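Local coordinates for NAD(P)H-FMN oxidoreductase (Bacillus subtilis, PDB 5LVA), which probably passes electrons from NAD(P)H to bound flavin mononucleotide, as a flavin reductase with a flavodoxin-like fold, at residues A7-P10 with N11-Q14; V47-E50 with Q51-E55; A163-Y166 with R167-V170. All coordinates share one frame; numbering follows the deposited sequence.

Contact 1: residues A7-P10 with N11-Q14; sequences AFHP and NMEQ. With FMN (flavin mononucleotide), chain C.
The backbone N of N11 turns back and donates to ring atom ND1 of H9, only two residues earlier. The N11 N to H9 ND1 bond is 3.0 Å long, with an angle of 160° at the hydrogen, and its donor lies almost in the plane of the imidazole. The ring is brought into place by H9 CG standing anti to its backbone N (chi1 -169°). With ND1 accepting, the second ring nitrogen, H9 NE2, is left to donate, and it does so to O1P of the FMN phosphate on the far side of CE1. The turn thus probably helps fix the rotation of the imidazole that meets the cofactor. M12 passes beside H9 at a slant, its SD 3.7 Å from H9 CB, and M12 CE reaches back to A7 CB at 4.3 Å. A water closes the turn on the backbone side, donating to H9 O at 2.7 Å and accepting from M12 N. Further on, N11 OD1 takes two backbone donors from the same face of its amide: E13 N at 3.2 Å, completing an Asx turn, and Q14 N, which arrives well above the carbonyl plane. V16 N, V17 N and N18 ND2 also bind FMN, consistent with the phosphate-binding loop that follows the first strand in the flavodoxin-like fold.

Contact 2: residues V47-E50 with Q51-E55; sequences VEKE and QKLCE
Q51 and V47, one turn apart on the alpha-helix 47-56, send their side chains alongside each other in the same direction. Q51 N donates to V47 O at 2.9 Å, nearly straight at 178°, in the i to i+4 pattern of the helix. With Q51 CG beside its own backbone N (chi1 -79°) and the chain extended beyond, the amide runs alongside the valine, so that Q51 NE2 comes to 3.8 Å from V47 CG1. The same NE2 is hydrogen-bonded to V82 O, at the end of helix 73-82, and the side chain also touches W87. Cut back to an alanine, this position would probably leave V82 O without its amide donor and V47 CG1 without its glutamine neighbour.

E50 works through two ends. Its carbonyl O receives C54 N at 3.1 Å, almost linearly, plus a weak bond from L53 N, whose main acceptor is K49 O. Its side chain, bent at chi2 (-59°), leaves the helix for a buried site where OE1 makes a salt bridge to R34 NH1 and a hydrogen bond with W78 NE1, while OE2 is hydrogen-bonded to Y40 OH. Such company is likely to favour the ionised carboxylate.

E48 touches the next turn mostly with its backbone: K52 N donates to E48 O, and K52 CB and CG brush the same oxygen. The opposite charges stay apart, K52 NZ lying 5.8 Å from E48 OE2, whereas the aliphatic parts come nearer, E48 CG to K52 CD at 4.2 Å.

Contact 3: residues A163-Y166 with R167-V170; sequences ATQY and REHV
Y166 and V170, one helical turn apart, meet through a ring face and a methyl. The tyrosine leaves the backbone with CG anti to its N (chi1 160°), which sets the ring beside its own carbonyl carbon, near R167 N, with one face toward V170. CB lies against the following peptide, beside R167 N. At the near side of the ring, CG and CD1 also rest close to that nitrogen, which approaches obliquely, CD1 reaching it at 3.3 Å. Across the ring, CE2 is 3.9 Å from V170 CG2 and CZ 4.0 Å from the same methyl. That methyl sits over the face, 14° off the normal through the centroid and displaced toward the rim, a CH-pi contact. V170 presents it by setting CG2 beside its own backbone N, where it also lies 3.3 Å from Y166 O.

All this takes place on helix 156-171, the last of the flavodoxin-like fold, which packs against the central parallel sheet: Y166 touches V5 and A104 on strands 3-7 and 100-106, V170 touches V3, and F21 of helix 17-23 stacks with the tyrosine ring. At the tip, Y166 OH is hydrogen-bonded to Q63 OE1 on strand 59-65, so the hydroxyl of this buried residue has a polar partner.

The backbone beneath follows the alpha-helical pattern. Y166 O accepts V170 N at 3.0 Å with an angle of 162°, and A163 O takes R167 N at the same length. T164 O and Q165 O receive E168 N and H169 N in their turn. Farther round the helix, R167 runs out in an extended chain to hydrogen-bond through NE to T24 O.

The three contacts follow one another along the chain; none nests within or crosses another, and each closes just a turn. Contact 1 forms the bend between strand 3-7 and helix 17-23. Contact 2 is made along helix 47-56, which leads into strand 59-65, and contact 3 along the final helix 156-171. They do not touch: contacts 2 and 3 have centres about 25 Å apart, and contact 1 has nearest atoms about 6 Å from contact 2 and 7 Å from contact 3. The sheet connects them. R34 on strand 31-35 pairs with A7 through backbone and with E50 through charge, while Q63 on strand 59-65 bonds to the backbone of F8 and the hydroxyl of Y166.

Contact 1: residues A7-P10 with N11-Q14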
# COMPACT_ATOMS: atom_id res chain seq x y z
N ALA A 7 5.51 -2.53 2.25
CA ALA A 7 5.29 -3.43 1.12
C ALA A 7 4.88 -4.80 1.59
O ALA A 7 5.51 -5.38 2.46
CB ALA A 7 6.53 -3.51 0.26
N PHE A 8 3.80 -5.32 1.02
CA PHE A 8 3.28 -6.62 1.40
C PHE A 8 3.24 -7.58 0.21
O PHE A 8 2.26 -7.64 -0.52
CB PHE A 8 1.89 -6.51 2.01
CG PHE A 8 1.83 -5.78 3.32
CD1 PHE A 8 1.76 -4.40 3.36
CD2 PHE A 8 1.79 -6.48 4.52
CE1 PHE A 8 1.69 -3.72 4.56
CE2 PHE A 8 1.71 -5.81 5.72
CZ PHE A 8 1.67 -4.42 5.74
N HIS A 9 4.32 -8.32 0.04
CA HIS A 9 4.42 -9.31 -1.00
C HIS A 9 5.08 -10.55 -0.41
O HIS A 9 6.12 -10.45 0.22
CB HIS A 9 5.22 -8.77 -2.17
CG HIS A 9 5.15 -9.62 -3.39
ND1 HIS A 9 5.51 -10.95 -3.39
CD2 HIS A 9 4.77 -9.34 -4.65
CE1 HIS A 9 5.35 -11.46 -4.59
NE2 HIS A 9 4.89 -10.50 -5.38
N PRO A 10 4.46 -11.71 -0.59
CA PRO A 10 4.94 -12.93 0.06
C PRO A 10 6.38 -13.29 -0.30
O PRO A 10 7.07 -13.90 0.51
CB PRO A 10 3.98 -13.99 -0.46
CG PRO A 10 2.69 -13.21 -0.69
CD PRO A 10 3.15 -11.90 -1.24
N ASN A 11 6.81 -12.92 -1.49
CA ASN A 11 8.17 -13.22 -1.93
C ASN A 11 8.70 -12.12 -2.83
O ASN A 11 8.58 -12.18 -4.04
CB ASN A 11 8.21 -14.54 -2.68
CG ASN A 11 9.62 -15.08 -2.84
OD1 ASN A 11 10.60 -14.34 -2.87
ND2 ASN A 11 9.72 -16.39 -2.97
N MET A 12 9.29 -11.12 -2.21
CA MET A 12 9.81 -9.96 -2.92
C MET A 12 11.00 -10.26 -3.85
O MET A 12 11.41 -9.41 -4.63
CB MET A 12 10.21 -8.92 -1.89
CG MET A 12 10.09 -7.51 -2.34
SD MET A 12 8.42 -7.08 -2.78
CE MET A 12 8.66 -5.33 -2.97
N GLU A 13 11.57 -11.45 -3.75
CA GLU A 13 12.66 -11.84 -4.64
C GLU A 13 12.10 -12.40 -5.93
O GLU A 13 12.70 -12.26 -6.99
CB GLU A 13 13.59 -12.87 -3.98
CG GLU A 13 14.42 -12.36 -2.81
CD GLU A 13 15.45 -11.32 -3.23
OE1 GLU A 13 16.36 -11.66 -4.01
OE2 GLU A 13 15.34 -10.16 -2.78
N GLN A 14 10.95 -13.06 -5.83
CA GLN A 14 10.29 -13.66 -6.98
C GLN A 14 9.38 -12.65 -7.68
O GLN A 14 9.02 -12.82 -8.83
CB GLN A 14 9.50 -14.90 -6.56
CG GLN A 14 8.99 -15.74 -7.71
CD GLN A 14 8.29 -17.00 -7.23
OE1 GLN A 14 7.66 -17.01 -6.18
NE2 GLN A 14 8.40 -18.08 -8.01
N1 FMN C . -5.01 -9.71 -10.56
C2 FMN C . -6.17 -8.98 -10.68
O2 FMN C . -6.27 -8.12 -11.55
N3 FMN C . -7.23 -9.19 -9.84
C4 FMN C . -7.16 -10.14 -8.86
O4 FMN C . -8.13 -10.29 -8.13
C4A FMN C . -5.99 -10.90 -8.73
N5 FMN C . -5.89 -11.86 -7.75
C5A FMN C . -4.74 -12.60 -7.61
C6 FMN C . -4.67 -13.56 -6.62
C7 FMN C . -3.54 -14.32 -6.43
C7M FMN C . -3.50 -15.35 -5.34
C8 FMN C . -2.45 -14.11 -7.28
C8M FMN C . -1.19 -14.91 -7.12
C9 FMN C . -2.52 -13.15 -8.28
C9A FMN C . -3.66 -12.38 -8.45
N10 FMN C . -3.75 -11.42 -9.45
C10 FMN C . -4.91 -10.68 -9.58
C1' FMN C . -2.57 -11.14 -10.34
C2' FMN C . -1.71 -10.16 -9.50
O2' FMN C . -2.44 -8.98 -9.18
C3' FMN C . -0.31 -9.84 -10.05
O3' FMN C . 0.38 -11.06 -10.02
C4' FMN C . 0.40 -8.78 -9.19
O4' FMN C . -0.41 -7.65 -9.13
C5' FMN C . 1.75 -8.23 -9.61
O5' FMN C . 2.75 -9.17 -9.33
P FMN C . 4.21 -8.93 -8.68
O1P FMN C . 4.31 -10.05 -7.72
O2P FMN C . 5.22 -8.99 -9.77
O3P FMN C . 4.42 -7.67 -7.91
O HOH W 1 8.77 -10.63 0.76

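Contact 2: residues V47-E50 with Q51-E55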
# COMPACT_ATOMS: atom_id res chain seq x y z
N VAL A 47 3.97 -5.18 17.23
CA VAL A 47 2.96 -4.15 17.16
C VAL A 47 3.51 -2.77 17.50
O VAL A 47 3.30 -1.81 16.76
CB VAL A 47 1.77 -4.50 18.08
CG1 VAL A 47 0.79 -3.34 18.18
CG2 VAL A 47 1.07 -5.74 17.56
N GLU A 48 4.26 -2.69 18.59
CA GLU A 48 4.79 -1.42 19.06
C GLU A 48 5.75 -0.83 18.04
O GLU A 48 5.75 0.37 17.82
CB GLU A 48 5.49 -1.60 20.41
CG GLU A 48 5.97 -0.30 21.01
CD GLU A 48 6.55 -0.47 22.38
OE1 GLU A 48 6.99 -1.59 22.70
OE2 GLU A 48 6.60 0.52 23.14
N LYS A 49 6.55 -1.68 17.42
CA LYS A 49 7.49 -1.26 16.40
C LYS A 49 6.76 -0.61 15.23
O LYS A 49 7.13 0.47 14.78
CB LYS A 49 8.31 -2.46 15.90
CG LYS A 49 9.36 -2.09 14.85
CD LYS A 49 10.01 -3.32 14.25
CE LYS A 49 10.85 -2.95 13.04
NZ LYS A 49 11.32 -4.16 12.29
N GLU A 50 5.71 -1.29 14.76
CA GLU A 50 4.90 -0.79 13.66
C GLU A 50 4.23 0.53 14.01
O GLU A 50 4.31 1.49 13.25
CB GLU A 50 3.85 -1.82 13.28
CG GLU A 50 4.40 -3.17 12.96
CD GLU A 50 5.37 -3.14 11.81
OE1 GLU A 50 5.09 -2.47 10.81
OE2 GLU A 50 6.42 -3.80 11.92
N GLN A 51 3.56 0.57 15.16
CA GLN A 51 2.97 1.80 15.66
C GLN A 51 3.96 2.94 15.68
O GLN A 51 3.66 4.02 15.20
CB GLN A 51 2.39 1.60 17.05
CG GLN A 51 1.04 0.91 17.06
CD GLN A 51 0.50 0.71 18.44
OE1 GLN A 51 1.14 1.05 19.43
NE2 GLN A 51 -0.68 0.14 18.53
N LYS A 52 5.15 2.69 16.21
CA LYS A 52 6.17 3.73 16.36
C LYS A 52 6.66 4.26 15.04
O LYS A 52 7.05 5.42 14.93
CB LYS A 52 7.35 3.21 17.16
CG LYS A 52 7.23 3.33 18.66
CD LYS A 52 8.44 2.67 19.30
CE LYS A 52 8.93 3.44 20.49
NZ LYS A 52 8.92 4.91 20.22
N LEU A 53 6.66 3.41 14.02
CA LEU A 53 7.09 3.83 12.71
C LEU A 53 6.04 4.70 12.04
O LEU A 53 6.38 5.72 11.44
CB LEU A 53 7.42 2.62 11.83
CG LEU A 53 8.78 2.01 12.16
CD1 LEU A 53 8.97 0.65 11.52
CD2 LEU A 53 9.85 2.97 11.73
N CYS A 54 4.78 4.30 12.15
CA CYS A 54 3.67 5.13 11.65
C CYS A 54 3.73 6.52 12.27
O CYS A 54 3.62 7.51 11.58
CB CYS A 54 2.31 4.49 11.96
SG CYS A 54 1.96 2.91 11.15
N GLU A 55 3.91 6.56 13.58
CA GLU A 55 4.04 7.82 14.31
C GLU A 55 5.12 8.74 13.74
O GLU A 55 4.95 9.95 13.69
CB GLU A 55 4.33 7.53 15.78
CG GLU A 55 3.20 6.82 16.50
CD GLU A 55 3.51 6.55 17.95
OE1 GLU A 55 4.44 7.17 18.47
OE2 GLU A 55 2.83 5.71 18.57

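Contact 3: residues A163-Y166 with R167-V170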
# COMPACT_ATOMS: atom_id res chain seq x y z
N ALA A 163 7.08 2.04 -13.26
CA ALA A 163 7.88 2.22 -12.05
C ALA A 163 8.17 3.69 -11.80
O ALA A 163 8.06 4.17 -10.67
CB ALA A 163 9.19 1.44 -12.13
N THR A 164 8.54 4.41 -12.85
CA THR A 164 8.85 5.81 -12.65
C THR A 164 7.58 6.58 -12.30
O THR A 164 7.63 7.57 -11.59
CB THR A 164 9.55 6.42 -13.89
OG1 THR A 164 9.57 7.85 -13.78
CG2 THR A 164 8.84 6.06 -15.14
N GLN A 165 6.44 6.09 -12.78
CA GLN A 165 5.16 6.72 -12.47
C GLN A 165 4.77 6.44 -11.03
O GLN A 165 4.18 7.29 -10.36
CB GLN A 165 4.07 6.24 -13.42
CG GLN A 165 4.12 6.89 -14.78
CD GLN A 165 4.08 8.39 -14.69
OE1 GLN A 165 3.43 8.95 -13.82
NE2 GLN A 165 4.77 9.05 -15.61
N TYR A 166 5.10 5.25 -10.55
CA TYR A 166 4.88 4.89 -9.17
C TYR A 166 5.66 5.85 -8.27
O TYR A 166 5.12 6.38 -7.31
CB TYR A 166 5.31 3.44 -8.95
CG TYR A 166 5.60 3.04 -7.52
CD1 TYR A 166 6.86 3.22 -6.97
CD2 TYR A 166 4.63 2.42 -6.74
CE1 TYR A 166 7.13 2.85 -5.67
CE2 TYR A 166 4.90 2.04 -5.44
CZ TYR A 166 6.16 2.25 -4.91
OH TYR A 166 6.43 1.87 -3.63
N ARG A 167 6.92 6.07 -8.61
CA ARG A 167 7.79 6.91 -7.79
C ARG A 167 7.26 8.33 -7.71
O ARG A 167 7.26 8.94 -6.66
CB ARG A 167 9.21 6.91 -8.35
CG ARG A 167 10.24 7.47 -7.38
CD ARG A 167 11.52 7.86 -8.08
NE ARG A 167 12.63 8.01 -7.15
CZ ARG A 167 13.07 9.16 -6.67
NH1 ARG A 167 12.51 10.30 -7.05
NH2 ARG A 167 14.09 9.18 -5.83
N GLU A 168 6.81 8.86 -8.84
CA GLU A 168 6.33 10.22 -8.83
C GLU A 168 5.06 10.35 -7.99
O GLU A 168 4.87 11.33 -7.28
CB GLU A 168 6.06 10.71 -10.25
CG GLU A 168 5.46 12.10 -10.26
CD GLU A 168 5.24 12.64 -11.65
OE1 GLU A 168 5.92 12.17 -12.59
OE2 GLU A 168 4.40 13.56 -11.79
N HIS A 169 4.21 9.33 -8.06
CA HIS A 169 2.94 9.36 -7.37
C HIS A 169 3.10 9.29 -5.86
O HIS A 169 2.43 9.99 -5.12
CB HIS A 169 2.05 8.22 -7.84
CG HIS A 169 0.61 8.41 -7.50
ND1 HIS A 169 0.06 7.98 -6.32
CD2 HIS A 169 -0.39 9.01 -8.19
CE1 HIS A 169 -1.22 8.29 -6.29
NE2 HIS A 169 -1.52 8.92 -7.42
N VAL A 170 3.99 8.42 -5.42
CA VAL A 170 4.25 8.22 -4.00
C VAL A 170 4.87 9.46 -3.37
O VAL A 170 4.72 9.70 -2.18
CB VAL A 170 5.16 6.98 -3.80
CG1 VAL A 170 5.72 6.93 -2.40
CG2 VAL A 170 4.39 5.71 -4.11